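PDB 3KYA: putative phosphatase from Bacteroides thetaiotaomicron, which is a putative phosphatase of unproven activity that joins an IPT/TIG domain to a six-bladed beta-propeller and binds zinc ions. Local coordinates for residues A[269-274]-A[304-309]; A[334-339]-A[348-353]. All coordinates share one frame; numbering follows the deposited sequence.

Contact 1. Residues A[269-274]-A[304-309]; sequences GQVFRL and FTIADP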
loop_
_atom_site.group_PDB
_atom_site.type_symbol
_atom_site.label_atom_id
_atom_site.label_comp_id
_atom_site.label_asym_id
_atom_site.label_seq_id
_atom_site.Cartn_x
_atom_site.Cartn_y
_atom_site.Cartn_z
ATOM N N GLY A 269 24.994 -19.786 15.631
ATOM C CA GLY A 269 23.661 -19.607 15.053
ATOM C C GLY A 269 23.022 -20.933 14.662
ATOM O O GLY A 269 22.280 -21.008 13.683
ATOM N N GLN A 270 23.331 -21.984 15.417
ATOM C CA GLN A 270 22.753 -23.307 15.185
ATOM C C GLN A 270 21.243 -23.326 15.411
ATOM O O GLN A 270 20.741 -22.600 16.260
ATOM C CB GLN A 270 23.315 -24.354 16.160
ATOM C CG GLN A 270 24.810 -24.661 16.146
ATOM C CD GLN A 270 25.664 -23.813 17.078
ATOM O OE1 GLN A 270 25.401 -22.641 17.305
ATOM N NE2 GLN A 270 26.746 -24.404 17.570
ATOM N N VAL A 271 20.541 -24.170 14.663
ATOM C CA VAL A 271 19.130 -24.454 14.898
ATOM C C VAL A 271 19.029 -25.955 15.163
ATOM O O VAL A 271 19.455 -26.765 14.331
ATOM C CB VAL A 271 18.201 -24.021 13.742
ATOM C CG1 VAL A 271 16.784 -24.560 13.956
ATOM C CG2 VAL A 271 18.178 -22.495 13.620
ATOM N N PHE A 272 18.502 -26.309 16.342
ATOM C CA PHE A 272 18.331 -27.694 16.767
ATOM C C PHE A 272 16.856 -28.080 16.764
ATOM O O PHE A 272 15.999 -27.249 17.063
ATOM C CB PHE A 272 18.870 -27.919 18.186
ATOM C CG PHE A 272 20.332 -27.632 18.347
ATOM C CD1 PHE A 272 21.279 -28.529 17.884
ATOM C CD2 PHE A 272 20.759 -26.491 19.005
ATOM C CE1 PHE A 272 22.633 -28.269 18.041
ATOM C CE2 PHE A 272 22.113 -26.227 19.168
ATOM C CZ PHE A 272 23.047 -27.117 18.682
ATOM N N ARG A 273 16.581 -29.347 16.449
ATOM C CA ARG A 273 15.227 -29.905 16.393
ATOM C C ARG A 273 15.092 -31.081 17.354
ATOM O O ARG A 273 15.832 -32.065 17.239
ATOM C CB ARG A 273 14.935 -30.412 14.981
ATOM C CG ARG A 273 13.522 -30.950 14.736
ATOM C CD ARG A 273 13.434 -31.622 13.375
ATOM N NE ARG A 273 12.083 -32.040 12.991
ATOM C CZ ARG A 273 11.447 -33.117 13.448
ATOM N NH1 ARG A 273 12.007 -33.902 14.361
ATOM N NH2 ARG A 273 10.228 -33.400 13.004
ATOM N N LEU A 274 14.133 -30.990 18.275
ATOM C CA LEU A 274 13.837 -32.061 19.220
ATOM C C LEU A 274 12.391 -32.534 19.078
ATOM O O LEU A 274 11.450 -31.722 19.080
ATOM C CB LEU A 274 14.064 -31.595 20.663
ATOM C CG LEU A 274 13.663 -32.589 21.759
ATOM C CD1 LEU A 274 14.461 -33.907 21.636
ATOM C CD2 LEU A 274 13.846 -31.960 23.127
ATOM N N PHE A 304 21.115 -26.825 10.637
ATOM C CA PHE A 304 21.993 -25.878 9.971
ATOM C C PHE A 304 22.398 -24.769 10.931
ATOM O O PHE A 304 21.925 -24.721 12.089
ATOM C CB PHE A 304 21.285 -25.261 8.747
ATOM C CG PHE A 304 19.821 -24.921 8.992
ATOM C CD1 PHE A 304 19.458 -23.856 9.803
ATOM C CD2 PHE A 304 18.818 -25.661 8.387
ATOM C CE1 PHE A 304 18.109 -23.547 10.026
ATOM C CE2 PHE A 304 17.473 -25.366 8.611
ATOM C CZ PHE A 304 17.122 -24.305 9.432
ATOM N N THR A 305 23.309 -23.922 10.451
ATOM C CA THR A 305 23.689 -22.673 11.091
ATOM C C THR A 305 23.074 -21.645 10.138
ATOM O O THR A 305 23.224 -21.784 8.923
ATOM C CB THR A 305 25.203 -22.517 11.223
ATOM O OG1 THR A 305 25.832 -22.777 9.961
ATOM C CG2 THR A 305 25.751 -23.502 12.263
ATOM N N ILE A 306 22.388 -20.622 10.639
ATOM C CA ILE A 306 21.702 -19.701 9.718
ATOM C C ILE A 306 22.583 -18.657 9.012
ATOM O O ILE A 306 22.238 -18.229 7.925
ATOM C CB ILE A 306 20.467 -19.003 10.386
ATOM C CG1 ILE A 306 20.879 -17.901 11.374
ATOM C CG2 ILE A 306 19.563 -20.071 11.039
ATOM C CD1 ILE A 306 19.674 -17.133 12.008
ATOM N N ALA A 307 23.688 -18.255 9.639
ATOM C CA ALA A 307 24.589 -17.239 9.103
ATOM C C ALA A 307 25.993 -17.381 9.706
ATOM O O ALA A 307 26.592 -18.450 9.625
ATOM C CB ALA A 307 24.026 -15.842 9.358
ATOM N N ASP A 308 26.484 -16.319 10.339
ATOM C CA ASP A 308 27.815 -16.301 10.947
ATOM C C ASP A 308 27.751 -16.490 12.456
ATOM O O ASP A 308 26.663 -16.529 13.026
ATOM C CB ASP A 308 28.472 -14.976 10.608
ATOM C CG ASP A 308 28.668 -14.819 9.143
ATOM O OD1 ASP A 308 29.392 -15.666 8.561
ATOM O OD2 ASP A 308 28.102 -13.852 8.590
ATOM N N PRO A 309 28.916 -16.639 13.107
ATOM C CA PRO A 309 28.894 -16.825 14.559
ATOM C C PRO A 309 28.382 -15.608 15.314
ATOM O O PRO A 309 28.406 -14.492 14.787
ATOM C CB PRO A 309 30.372 -17.065 14.902
ATOM C CG PRO A 309 30.955 -17.607 13.655
ATOM C CD PRO A 309 30.256 -16.897 12.549
#
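G269 and V271 meet F304 and its neighbours where two antiparallel strands of a beta-propeller blade come together. Strand 270-274 is the third strand of its four-stranded sheet and strand 300-305 the outermost, and the chain between them includes helix 276-284. Two backbone hydrogen bonds hold the ends of the strands together. V271 N gives one to F304 O, 3.0 Å away. The second comes from I306 N to G269 O, over 3.1 Å. Between them Q270 and T305 form a non-hydrogen-bonded pair.

Glycine suits position 269 because the chain enters the strand with a positive phi (71°), a conformation that residues with a CB adopt less readily. Its bare backbone also lies against I306 and D308, close to the turning chain. On one face of the sheet Q270 and T305 make only a light aliphatic contact; the amide of Q270 bonds instead to K268 N and the carboxylate of E267.

The opposite face is apolar. With chi1 at 41°, F304 CG sits between its own backbone N and carbonyl carbon, and this brings the ring alongside V271, both side chains pointing the same way. Beta-branched valine suits an extended strand and presents a compact methyl to its neighbours. F313, from the innermost strand of the next blade, packs against V271 and I306. One methyl meets two partners across the contact: V271 CG2 lies 3.7 Å from F304 CE1 and 3.8 Å from I306 CG2.

Contact 2. Residues A[334-339]-A[348-353]; sequences FMRSDY and TPYNFV. With EDO (1,2-ethanediol), chain I.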
loop_
_atom_site.group_PDB
_atom_site.type_symbol
_atom_site.label_atom_id
_atom_site.label_comp_id
_atom_site.label_asym_id
_atom_site.label_seq_id
_atom_site.Cartn_x
_atom_site.Cartn_y
_atom_site.Cartn_z
ATOM N N PHE A 334 15.455 -10.105 9.194
ATOM C CA PHE A 334 14.750 -11.377 9.259
ATOM C C PHE A 334 15.124 -12.250 8.058
ATOM O O PHE A 334 15.271 -11.749 6.918
ATOM C CB PHE A 334 13.198 -11.225 9.222
ATOM C CG PHE A 334 12.575 -10.737 10.496
ATOM C CD1 PHE A 334 12.441 -9.384 10.743
ATOM C CD2 PHE A 334 12.041 -11.641 11.420
ATOM C CE1 PHE A 334 11.861 -8.933 11.934
ATOM C CE2 PHE A 334 11.473 -11.194 12.598
ATOM C CZ PHE A 334 11.374 -9.838 12.842
HETATM N N MSE A 335 15.272 -13.544 8.327
HETATM C CA MSE A 335 15.458 -14.554 7.308
HETATM C C MSE A 335 14.154 -15.362 7.237
HETATM O O MSE A 335 13.345 -15.339 8.177
HETATM C CB MSE A 335 16.643 -15.466 7.635
HETATM C CG MSE A 335 17.974 -14.740 7.806
HETATM SE SE MSE A 335 19.465 -15.955 8.065
HETATM C CE MSE A 335 19.616 -16.590 6.240
ATOM N N ARG A 336 13.943 -16.043 6.116
ATOM C CA ARG A 336 12.779 -16.879 5.908
ATOM C C ARG A 336 13.233 -18.296 5.624
ATOM O O ARG A 336 14.192 -18.511 4.882
ATOM C CB ARG A 336 11.931 -16.368 4.757
ATOM C CG ARG A 336 10.608 -17.109 4.517
ATOM C CD ARG A 336 9.880 -16.457 3.333
ATOM N NE ARG A 336 8.539 -16.980 3.048
ATOM C CZ ARG A 336 8.295 -18.164 2.496
ATOM N NH1 ARG A 336 9.291 -18.984 2.213
ATOM N NH2 ARG A 336 7.055 -18.549 2.250
ATOM N N SER A 337 12.521 -19.256 6.206
ATOM C CA SER A 337 12.806 -20.667 6.014
ATOM C C SER A 337 11.537 -21.442 5.623
ATOM O O SER A 337 10.510 -21.334 6.306
ATOM C CB SER A 337 13.412 -21.214 7.314
ATOM O OG SER A 337 13.630 -22.604 7.270
ATOM N N ASP A 338 11.603 -22.210 4.536
ATOM C CA ASP A 338 10.488 -23.065 4.112
ATOM C C ASP A 338 10.488 -24.390 4.894
ATOM O O ASP A 338 11.542 -24.879 5.300
ATOM C CB ASP A 338 10.541 -23.339 2.612
ATOM C CG ASP A 338 10.174 -22.124 1.790
ATOM O OD1 ASP A 338 8.997 -21.697 1.871
ATOM O OD2 ASP A 338 11.048 -21.593 1.067
ATOM N N TYR A 339 9.301 -24.952 5.110
ATOM C CA TYR A 339 9.153 -26.208 5.855
ATOM C C TYR A 339 8.871 -27.373 4.928
ATOM O O TYR A 339 7.897 -27.354 4.192
ATOM C CB TYR A 339 8.000 -26.069 6.839
ATOM C CG TYR A 339 7.858 -27.198 7.847
ATOM C CD1 TYR A 339 8.699 -27.265 8.955
ATOM C CD2 TYR A 339 6.843 -28.153 7.724
ATOM C CE1 TYR A 339 8.547 -28.277 9.933
ATOM C CE2 TYR A 339 6.685 -29.170 8.687
ATOM C CZ TYR A 339 7.541 -29.217 9.784
ATOM O OH TYR A 339 7.400 -30.198 10.749
ATOM N N THR A 348 17.410 -24.736 5.012
ATOM C CA THR A 348 18.309 -23.595 5.061
ATOM C C THR A 348 17.591 -22.291 4.710
ATOM O O THR A 348 16.994 -22.178 3.643
ATOM C CB THR A 348 19.514 -23.798 4.118
ATOM O OG1 THR A 348 20.205 -24.992 4.503
ATOM C CG2 THR A 348 20.458 -22.625 4.198
ATOM N N PRO A 349 17.634 -21.306 5.622
ATOM C CA PRO A 349 16.941 -20.039 5.384
ATOM C C PRO A 349 17.688 -19.076 4.464
ATOM O O PRO A 349 18.861 -19.284 4.142
ATOM C CB PRO A 349 16.838 -19.432 6.795
ATOM C CG PRO A 349 18.080 -19.915 7.469
ATOM C CD PRO A 349 18.238 -21.348 6.970
ATOM N N TYR A 350 16.987 -18.027 4.051
ATOM C CA TYR A 350 17.554 -16.993 3.198
ATOM C C TYR A 350 17.120 -15.608 3.689
ATOM O O TYR A 350 16.094 -15.467 4.360
ATOM C CB TYR A 350 17.162 -17.221 1.728
ATOM C CG TYR A 350 15.660 -17.251 1.421
ATOM C CD1 TYR A 350 14.942 -16.073 1.236
ATOM C CD2 TYR A 350 14.973 -18.459 1.281
ATOM C CE1 TYR A 350 13.586 -16.091 0.933
ATOM C CE2 TYR A 350 13.611 -18.487 0.969
ATOM C CZ TYR A 350 12.928 -17.301 0.805
ATOM O OH TYR A 350 11.585 -17.308 0.492
ATOM N N ASN A 351 17.914 -14.596 3.348
ATOM C CA ASN A 351 17.615 -13.226 3.758
ATOM C C ASN A 351 16.270 -12.788 3.173
ATOM O O ASN A 351 16.006 -12.970 1.996
ATOM C CB ASN A 351 18.751 -12.272 3.378
ATOM C CG ASN A 351 20.057 -12.613 4.080
ATOM O OD1 ASN A 351 20.185 -13.669 4.696
ATOM N ND2 ASN A 351 21.044 -11.726 3.966
ATOM N N PHE A 352 15.406 -12.243 4.027
ATOM C CA PHE A 352 14.043 -11.849 3.632
ATOM C C PHE A 352 13.790 -10.336 3.693
ATOM O O PHE A 352 13.543 -9.715 2.655
ATOM C CB PHE A 352 13.026 -12.650 4.483
ATOM C CG PHE A 352 11.575 -12.337 4.166
ATOM C CD1 PHE A 352 11.091 -12.431 2.865
ATOM C CD2 PHE A 352 10.692 -11.979 5.177
ATOM C CE1 PHE A 352 9.756 -12.136 2.579
ATOM C CE2 PHE A 352 9.363 -11.673 4.891
ATOM C CZ PHE A 352 8.895 -11.765 3.603
ATOM N N VAL A 353 13.831 -9.739 4.885
ATOM C CA VAL A 353 13.630 -8.289 5.024
ATOM C C VAL A 353 14.652 -7.691 5.982
ATOM O O VAL A 353 15.067 -8.340 6.937
ATOM C CB VAL A 353 12.210 -7.916 5.507
ATOM C CG1 VAL A 353 11.158 -8.248 4.437
ATOM C CG2 VAL A 353 11.897 -8.607 6.842
HETATM C C1 EDO I . 8.773 -19.831 -2.199
HETATM O O1 EDO I . 8.390 -21.034 -1.529
HETATM C C2 EDO I . 9.454 -18.899 -1.216
HETATM O O2 EDO I . 10.518 -19.564 -0.533
HETATM O O HOH W 1 14.211 -21.975 3.269
#
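R336 and Y350 run side by side from adjacent strands of a beta hairpin, with guanidinium and ring planes 26° apart. A chi1 of 59° folds the tyrosine back across the partner strand, and one ring face covers the carbonyl oxygen of R336. The extended arginine lies alongside it, bringing R336 CD within 3.4 Å of Y350 OH, while its aliphatic part also reaches over a face of the F352 ring.

The tight part follows the backbone. R336 and Y350 form a hydrogen-bonded pair through both their N-H and C=O groups. Farther along, F334 O accepts from F352 N at 2.9 Å and from V353 N at 3.2 Å, so two donors grip one carbonyl oxygen of the buried F334, while F334 N returns a bond to V353 O. Beyond the R336-Y350 pair, proline suits position 349 as a rigid apolar ring: P349 CG is 3.9 Å from the selenomethionine methyl M335 CE, and S337 packs on its CB.

The other side is polar, and the second subunit partly covers it. R336 NH1 makes a salt bridge to D338 OD1 (2.8 Å), meeting it from above the carboxylate plane. A 1,2-ethanediol, probably from the crystallisation liquor, bridges Y350 and D338: its O2 accepts from Y350 OH at 2.7 Å and donates to D338 OD2 at 2.6 Å. Y68 of the second subunit also bonds to D338 OD2 and meets the Y350 ring edge-to-face. The loose, solvent end is at exposed T348, where a water accepts from D338 N and donates to T348 O.

F352 and V353 both facing F334 make a classic beta bulge, here in the hairpin that forms the two outer strands of a propeller blade.

How the contacts relate
Contacts 1 and 2 belong to successive propeller blades, each joining the third and outermost strands of its own sheet, and their centres lie 12 Å apart. The seam between them is largely apolar, with P349 facing F304 and I306: F304 CE1 comes within 3.8 Å of P349 CD, and I306 CG2 within 3.9 Å of P349 CG. The methyl M335 CE also approaches I306 O at 3.5 Å. No active site is established here. Contact 2 lies nearer to zinc, with the D338 side chain about 10 Å from a bound ion against about 13 Å for that of F304. D340, a zinc ligand seen for this protein but with no zinc bound to it in this chain's model, is about 7 Å from D338, side chain to side chain.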